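Local coordinates for integron cassette protein (PDB 3FY6) that is of unknown function but is encoded on a mobile integron gene cassette of Vibrio cholerae and pairs a meandering antiparallel sheet with packed helices, at residues T10-N15 and E97-L102; V29-D34 and L86-G91. All blocks are in the same frame, centred on the assembly; numbering follows the deposited sequence.

Interaction 1: T10-N15 and E97-L102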
loop_
_atom_site.group_PDB
_atom_site.type_symbol
_atom_site.label_atom_id
_atom_site.label_comp_id
_atom_site.label_asym_id
_atom_site.label_seq_id
_atom_site.Cartn_x
_atom_site.Cartn_y
_atom_site.Cartn_z
ATOM N N THR A 10 15.460 2.302 -22.203
ATOM C CA THR A 10 14.088 2.417 -22.684
ATOM C C THR A 10 13.175 3.151 -21.721
ATOM O O THR A 10 13.489 3.326 -20.542
ATOM C CB THR A 10 13.478 1.049 -23.051
ATOM O OG1 THR A 10 13.003 0.395 -21.870
ATOM C CG2 THR A 10 14.523 0.182 -23.717
ATOM N N GLU A 11 12.041 3.589 -22.245
ATOM C CA GLU A 11 11.132 4.433 -21.494
ATOM C C GLU A 11 9.754 3.806 -21.519
ATOM O O GLU A 11 9.273 3.391 -22.565
ATOM C CB GLU A 11 11.089 5.823 -22.119
ATOM C CG GLU A 11 10.711 6.932 -21.164
ATOM C CD GLU A 11 11.041 8.309 -21.725
ATOM O OE1 GLU A 11 10.450 8.688 -22.757
ATOM O OE2 GLU A 11 11.890 9.010 -21.131
ATOM N N VAL A 12 9.128 3.721 -20.356
ATOM C CA VAL A 12 7.787 3.184 -20.261
ATOM C C VAL A 12 6.862 4.285 -19.733
ATOM O O VAL A 12 7.142 4.888 -18.704
ATOM C CB VAL A 12 7.758 1.969 -19.310
ATOM C CG1 VAL A 12 6.386 1.327 -19.307
ATOM C CG2 VAL A 12 8.820 0.952 -19.730
ATOM N N ASN A 13 5.779 4.560 -20.448
ATOM C CA ASN A 13 4.803 5.530 -19.981
ATOM C C ASN A 13 3.643 4.807 -19.314
ATOM O O ASN A 13 2.987 3.987 -19.933
ATOM C CB ASN A 13 4.307 6.412 -21.136
ATOM C CG ASN A 13 5.271 7.547 -21.457
ATOM O OD1 ASN A 13 6.481 7.407 -21.313
ATOM N ND2 ASN A 13 4.730 8.683 -21.877
ATOM N N LEU A 14 3.403 5.113 -18.045
ATOM C CA LEU A 14 2.359 4.433 -17.285
ATOM C C LEU A 14 1.215 5.397 -16.962
ATOM O O LEU A 14 1.444 6.571 -16.708
ATOM C CB LEU A 14 2.949 3.850 -15.996
ATOM C CG LEU A 14 4.036 2.785 -16.183
ATOM C CD1 LEU A 14 4.620 2.371 -14.836
ATOM C CD2 LEU A 14 3.466 1.573 -16.915
ATOM N N ASN A 15 -0.016 4.898 -16.966
ATOM C CA ASN A 15 -1.172 5.766 -16.788
ATOM C C ASN A 15 -1.863 5.512 -15.451
ATOM O O ASN A 15 -2.541 4.497 -15.272
ATOM C CB ASN A 15 -2.149 5.579 -17.948
ATOM C CG ASN A 15 -1.454 5.629 -19.306
ATOM O OD1 ASN A 15 -1.534 4.688 -20.091
ATOM N ND2 ASN A 15 -0.750 6.718 -19.570
ATOM N N GLU A 97 8.410 -6.648 -23.049
ATOM C CA GLU A 97 8.085 -7.372 -21.830
ATOM C C GLU A 97 8.138 -6.466 -20.598
ATOM O O GLU A 97 7.251 -6.513 -19.759
ATOM C CB GLU A 97 9.019 -8.563 -21.631
ATOM C CG GLU A 97 8.749 -9.770 -22.531
ATOM C CD GLU A 97 9.852 -10.823 -22.400
ATOM O OE1 GLU A 97 10.998 -10.526 -22.808
ATOM O OE2 GLU A 97 9.583 -11.932 -21.872
ATOM N N VAL A 98 9.171 -5.642 -20.478
ATOM C CA VAL A 98 9.253 -4.796 -19.300
ATOM C C VAL A 98 8.099 -3.791 -19.320
ATOM O O VAL A 98 7.558 -3.440 -18.285
ATOM C CB VAL A 98 10.628 -4.120 -19.126
ATOM C CG1 VAL A 98 10.858 -3.040 -20.175
ATOM C CG2 VAL A 98 10.748 -3.527 -17.706
ATOM N N THR A 99 7.705 -3.371 -20.518
ATOM C CA THR A 99 6.574 -2.476 -20.679
ATOM C C THR A 99 5.279 -3.078 -20.162
ATOM O O THR A 99 4.586 -2.452 -19.359
ATOM C CB THR A 99 6.386 -2.058 -22.144
ATOM O OG1 THR A 99 7.551 -1.349 -22.571
ATOM C CG2 THR A 99 5.170 -1.148 -22.285
ATOM N N ARG A 100 4.953 -4.284 -20.626
ATOM C CA ARG A 100 3.724 -4.950 -20.188
ATOM C C ARG A 100 3.726 -5.272 -18.697
ATOM O O ARG A 100 2.731 -5.034 -18.006
ATOM C CB ARG A 100 3.436 -6.212 -21.006
ATOM C CG ARG A 100 2.680 -5.943 -22.287
ATOM C CD ARG A 100 1.506 -4.976 -22.056
ATOM N NE ARG A 100 0.409 -5.543 -21.266
ATOM C CZ ARG A 100 -0.744 -4.913 -21.042
ATOM N NH1 ARG A 100 -0.937 -3.702 -21.540
ATOM N NH2 ARG A 100 -1.704 -5.483 -20.320
ATOM N N GLU A 101 4.836 -5.805 -18.192
ATOM C CA GLU A 101 4.902 -6.133 -16.774
ATOM C C GLU A 101 4.657 -4.875 -15.895
ATOM O O GLU A 101 3.941 -4.936 -14.893
ATOM C CB GLU A 101 6.221 -6.832 -16.431
ATOM C CG GLU A 101 6.419 -8.192 -17.163
ATOM C CD GLU A 101 5.277 -9.188 -16.929
ATOM O OE1 GLU A 101 4.567 -9.072 -15.920
ATOM O OE2 GLU A 101 5.085 -10.097 -17.759
ATOM N N LEU A 102 5.231 -3.737 -16.280
ATOM C CA LEU A 102 5.026 -2.497 -15.532
ATOM C C LEU A 102 3.603 -1.982 -15.707
ATOM O O LEU A 102 3.020 -1.414 -14.782
ATOM C CB LEU A 102 6.020 -1.422 -15.965
ATOM C CG LEU A 102 7.458 -1.599 -15.480
ATOM C CD1 LEU A 102 8.324 -0.477 -16.018
ATOM C CD2 LEU A 102 7.506 -1.626 -13.956
HETATM O O HOH W 1 7.191 1.186 -24.101
#
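V12 and L14 of strand 10-15 meet T99 and L102 of helix 97-102 in a sheet-on-helix packing, where the outermost strand of this chain's antiparallel meander lies over the helix 95-114. The two segments run nearly in the same direction, their axes 23° apart and 8.8 Å at closest approach. No hydrogen bond passes directly between them; the joint is van der Waals packing, mostly by the V12 and L14 methyls.

V12 sits in the middle and uses both branches. With CG1 anti to the backbone N (chi1 -175°), that methyl lies over the T99 backbone, 4.0 Å from T99 CA, and beside the T99 methyl. The other branch, CG2, fits between T99 and L102: V12 CG2 is 3.9 Å from T99 OG1 and 4.0 Å from L102 CD1. One strand residue thus touches two helix residues three positions apart. Further along, L14 meets L102 at about a right angle, its CD2 4.0 Å from L102 CB and closer still, 3.7 Å, to L102 O, so this leucine tip rests on the helix backbone as well as on the side chain. At the other end T10 and V98 touch only lightly.

The alternation of the strand sets this up: T10, V12 and L14 point to the helix, E11 and N13 away from it. Backbone hydrogen bonds to L31, V29 and Y27 hold the same three residues to strand 23-31, while W88 beside T10, F81 beside L14 and A84 beside L102 bring in helix 77-89. The T99 hydroxyl is hydrogen-bonded to N95 O one turn earlier. It also accepts a hydrogen bond from a water, 3.0 Å from T99 OG1, which makes a second, weak bond to E11 O at 3.4 Å.

Interaction 2: V29-D34 and L86-G91; sequences VELHKD and LEWRKG
L31 lies against the indole of W88, and K33 against the guanidinium of R89, where the end of strand 23-31 and the turn after it meet the C-terminal end of helix 77-89. That helix closes in a Schellman motif, with G91 at positive phi as the C-prime residue and G91 N bonded to W88 O.

The apolar part is a CH-pi contact. L31 CB stands over one face of W88, 3.8 Å from the centroid of the six-membered ring and 14° off its normal, while L31 CD1 reaches the ring fusion at CD2. W88 has its CG anti to the backbone N (chi1 167°), which carries the indole out to the strand; its NE1 is hydrogen-bonded to N95 OD1, and V98 packs on it from helix 95-114.

The polar part centres on backbone carbonyls. H32 O lies at the edge of the indole, 3.5 Å from W88 CZ3, and accepts a hydrogen bond from W85 NE1. The extended R89 side chain donates from NE to K33 O at 2.7 Å, the oxygen lying close to the guanidinium plane, although the N-H...O angle of 140° makes the bond bent. Y49 adds a cation-pi partner for R89.

The charges gather at the surface. The K33 chain, bent at chi2 to chi4, lays CE over one face of the guanidinium and leaves K33 NZ 3.6 Å from R89 NH2, two positive groups close together. D34 probably eases this: its carboxylate forms a long salt bridge with K33 and lies near R89. Within residues 29-34, the H32 ring stacks with Y35 and H32 NE2 donates a nearly straight bond of 2.8 Å to E30 OE1.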
loop_
_atom_site.group_PDB
_atom_site.type_symbol
_atom_site.label_atom_id
_atom_site.label_comp_id
_atom_site.label_asym_id
_atom_site.label_seq_id
_atom_site.Cartn_x
_atom_site.Cartn_y
_atom_site.Cartn_z
ATOM N N VAL A 29 8.673 6.110 -16.717
ATOM C CA VAL A 29 9.747 5.291 -16.184
ATOM C C VAL A 29 10.894 5.211 -17.182
ATOM O O VAL A 29 10.724 4.715 -18.292
ATOM C CB VAL A 29 9.262 3.865 -15.893
ATOM C CG1 VAL A 29 10.363 3.071 -15.196
ATOM C CG2 VAL A 29 8.005 3.897 -15.030
ATOM N N GLU A 30 12.061 5.708 -16.792
ATOM C CA GLU A 30 13.242 5.598 -17.638
ATOM C C GLU A 30 14.148 4.491 -17.117
ATOM O O GLU A 30 14.658 4.575 -15.999
ATOM C CB GLU A 30 14.018 6.916 -17.667
ATOM C CG GLU A 30 13.603 7.882 -18.749
ATOM C CD GLU A 30 14.699 8.888 -19.071
ATOM O OE1 GLU A 30 15.880 8.604 -18.760
ATOM O OE2 GLU A 30 14.383 9.957 -19.640
ATOM N N LEU A 31 14.346 3.457 -17.927
ATOM C CA LEU A 31 15.210 2.343 -17.546
ATOM C C LEU A 31 16.561 2.478 -18.222
ATOM O O LEU A 31 16.639 2.568 -19.439
ATOM C CB LEU A 31 14.580 1.011 -17.955
ATOM C CG LEU A 31 13.154 0.781 -17.473
ATOM C CD1 LEU A 31 12.610 -0.520 -18.019
ATOM C CD2 LEU A 31 13.134 0.777 -15.963
ATOM N N HIS A 32 17.620 2.492 -17.422
ATOM C CA HIS A 32 18.980 2.462 -17.929
ATOM C C HIS A 32 19.681 1.314 -17.231
ATOM O O HIS A 32 19.188 0.790 -16.230
ATOM C CB HIS A 32 19.728 3.759 -17.597
ATOM C CG HIS A 32 19.129 4.985 -18.209
ATOM N ND1 HIS A 32 19.629 5.562 -19.358
ATOM C CD2 HIS A 32 18.079 5.750 -17.829
ATOM C CE1 HIS A 32 18.912 6.629 -19.660
ATOM N NE2 HIS A 32 17.964 6.765 -18.749
ATOM N N LYS A 33 20.839 0.933 -17.752
ATOM C CA LYS A 33 21.633 -0.133 -17.165
ATOM C C LYS A 33 22.023 0.181 -15.716
ATOM O O LYS A 33 21.917 -0.674 -14.842
ATOM C CB LYS A 33 22.877 -0.381 -18.026
ATOM C CG LYS A 33 24.053 -1.032 -17.308
ATOM C CD LYS A 33 23.843 -2.521 -17.082
ATOM C CE LYS A 33 25.171 -3.270 -17.166
ATOM N NZ LYS A 33 26.287 -2.501 -16.539
ATOM N N ASP A 34 22.439 1.418 -15.466
ATOM C CA ASP A 34 22.979 1.803 -14.169
ATOM C C ASP A 34 21.961 2.386 -13.191
ATOM O O ASP A 34 22.236 2.477 -12.007
ATOM C CB ASP A 34 24.121 2.802 -14.357
ATOM C CG ASP A 34 25.307 2.199 -15.077
ATOM O OD1 ASP A 34 25.513 0.969 -14.947
ATOM O OD2 ASP A 34 26.028 2.955 -15.768
ATOM N N LEU A 86 15.403 -4.603 -12.583
ATOM C CA LEU A 86 16.551 -5.483 -12.398
ATOM C C LEU A 86 16.503 -6.664 -13.369
ATOM O O LEU A 86 17.526 -7.069 -13.915
ATOM C CB LEU A 86 16.648 -5.973 -10.955
ATOM C CG LEU A 86 16.969 -4.886 -9.923
ATOM C CD1 LEU A 86 17.078 -5.489 -8.543
ATOM C CD2 LEU A 86 18.257 -4.167 -10.289
ATOM N N GLU A 87 15.314 -7.205 -13.596
ATOM C CA GLU A 87 15.185 -8.299 -14.554
ATOM C C GLU A 87 15.461 -7.839 -15.992
ATOM O O GLU A 87 16.123 -8.532 -16.757
ATOM C CB GLU A 87 13.816 -8.948 -14.424
ATOM C CG GLU A 87 13.664 -9.700 -13.112
ATOM C CD GLU A 87 14.674 -10.835 -12.985
ATOM O OE1 GLU A 87 14.780 -11.651 -13.925
ATOM O OE2 GLU A 87 15.367 -10.908 -11.948
ATOM N N TRP A 88 14.979 -6.654 -16.342
ATOM C CA TRP A 88 15.216 -6.087 -17.664
ATOM C C TRP A 88 16.696 -5.794 -17.839
ATOM O O TRP A 88 17.265 -5.978 -18.916
ATOM C CB TRP A 88 14.418 -4.793 -17.825
ATOM C CG TRP A 88 14.810 -3.964 -19.006
ATOM C CD1 TRP A 88 14.299 -4.045 -20.271
ATOM C CD2 TRP A 88 15.779 -2.906 -19.032
ATOM N NE1 TRP A 88 14.897 -3.110 -21.085
ATOM C CE2 TRP A 88 15.807 -2.397 -20.351
ATOM C CE3 TRP A 88 16.625 -2.340 -18.072
ATOM C CZ2 TRP A 88 16.650 -1.352 -20.732
ATOM C CZ3 TRP A 88 17.457 -1.297 -18.449
ATOM C CH2 TRP A 88 17.465 -0.814 -19.766
ATOM N N ARG A 89 17.306 -5.336 -16.757
ATOM C CA ARG A 89 18.697 -4.932 -16.761
ATOM C C ARG A 89 19.615 -6.058 -17.235
ATOM O O ARG A 89 20.514 -5.839 -18.052
ATOM C CB ARG A 89 19.095 -4.495 -15.355
ATOM C CG ARG A 89 20.434 -3.839 -15.302
ATOM C CD ARG A 89 20.850 -3.522 -13.888
ATOM N NE ARG A 89 22.266 -3.191 -13.873
ATOM C CZ ARG A 89 23.225 -4.087 -13.693
ATOM N NH1 ARG A 89 22.906 -5.357 -13.490
ATOM N NH2 ARG A 89 24.498 -3.713 -13.705
ATOM N N LYS A 90 19.394 -7.261 -16.712
ATOM C CA LYS A 90 20.204 -8.404 -17.106
ATOM C C LYS A 90 19.620 -9.159 -18.298
ATOM O O LYS A 90 20.033 -10.278 -18.596
ATOM C CB LYS A 90 20.448 -9.344 -15.925
ATOM C CG LYS A 90 19.207 -9.850 -15.233
ATOM C CD LYS A 90 19.559 -10.326 -13.827
ATOM C CE LYS A 90 18.402 -11.070 -13.181
ATOM N NZ LYS A 90 18.671 -11.389 -11.747
ATOM N N GLY A 91 18.666 -8.541 -18.984
ATOM C CA GLY A 91 18.134 -9.113 -20.210
ATOM C C GLY A 91 17.179 -10.280 -20.020
ATOM O O GLY A 91 16.944 -11.051 -20.951
#

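From the N terminus, the chain lays down strand 10-18, which takes part in interaction 1, and turns back through strand 23-31 into the first half of interaction 2. It then completes the sheet and passes through helix 62-67 before helix 77-89 returns to residues 29-34, closing interaction 2. Helix 95-114 follows and closes the longer loop of interaction 1, so the shorter loop sits wholly within the longer one. The strands are paired neighbours in the sheet and the helices are consecutive, so the two contacts adjoin, interaction 1 in the interior and interaction 2 at the surface. V98 of interaction 1 packs on L31 of interaction 2, joining them directly.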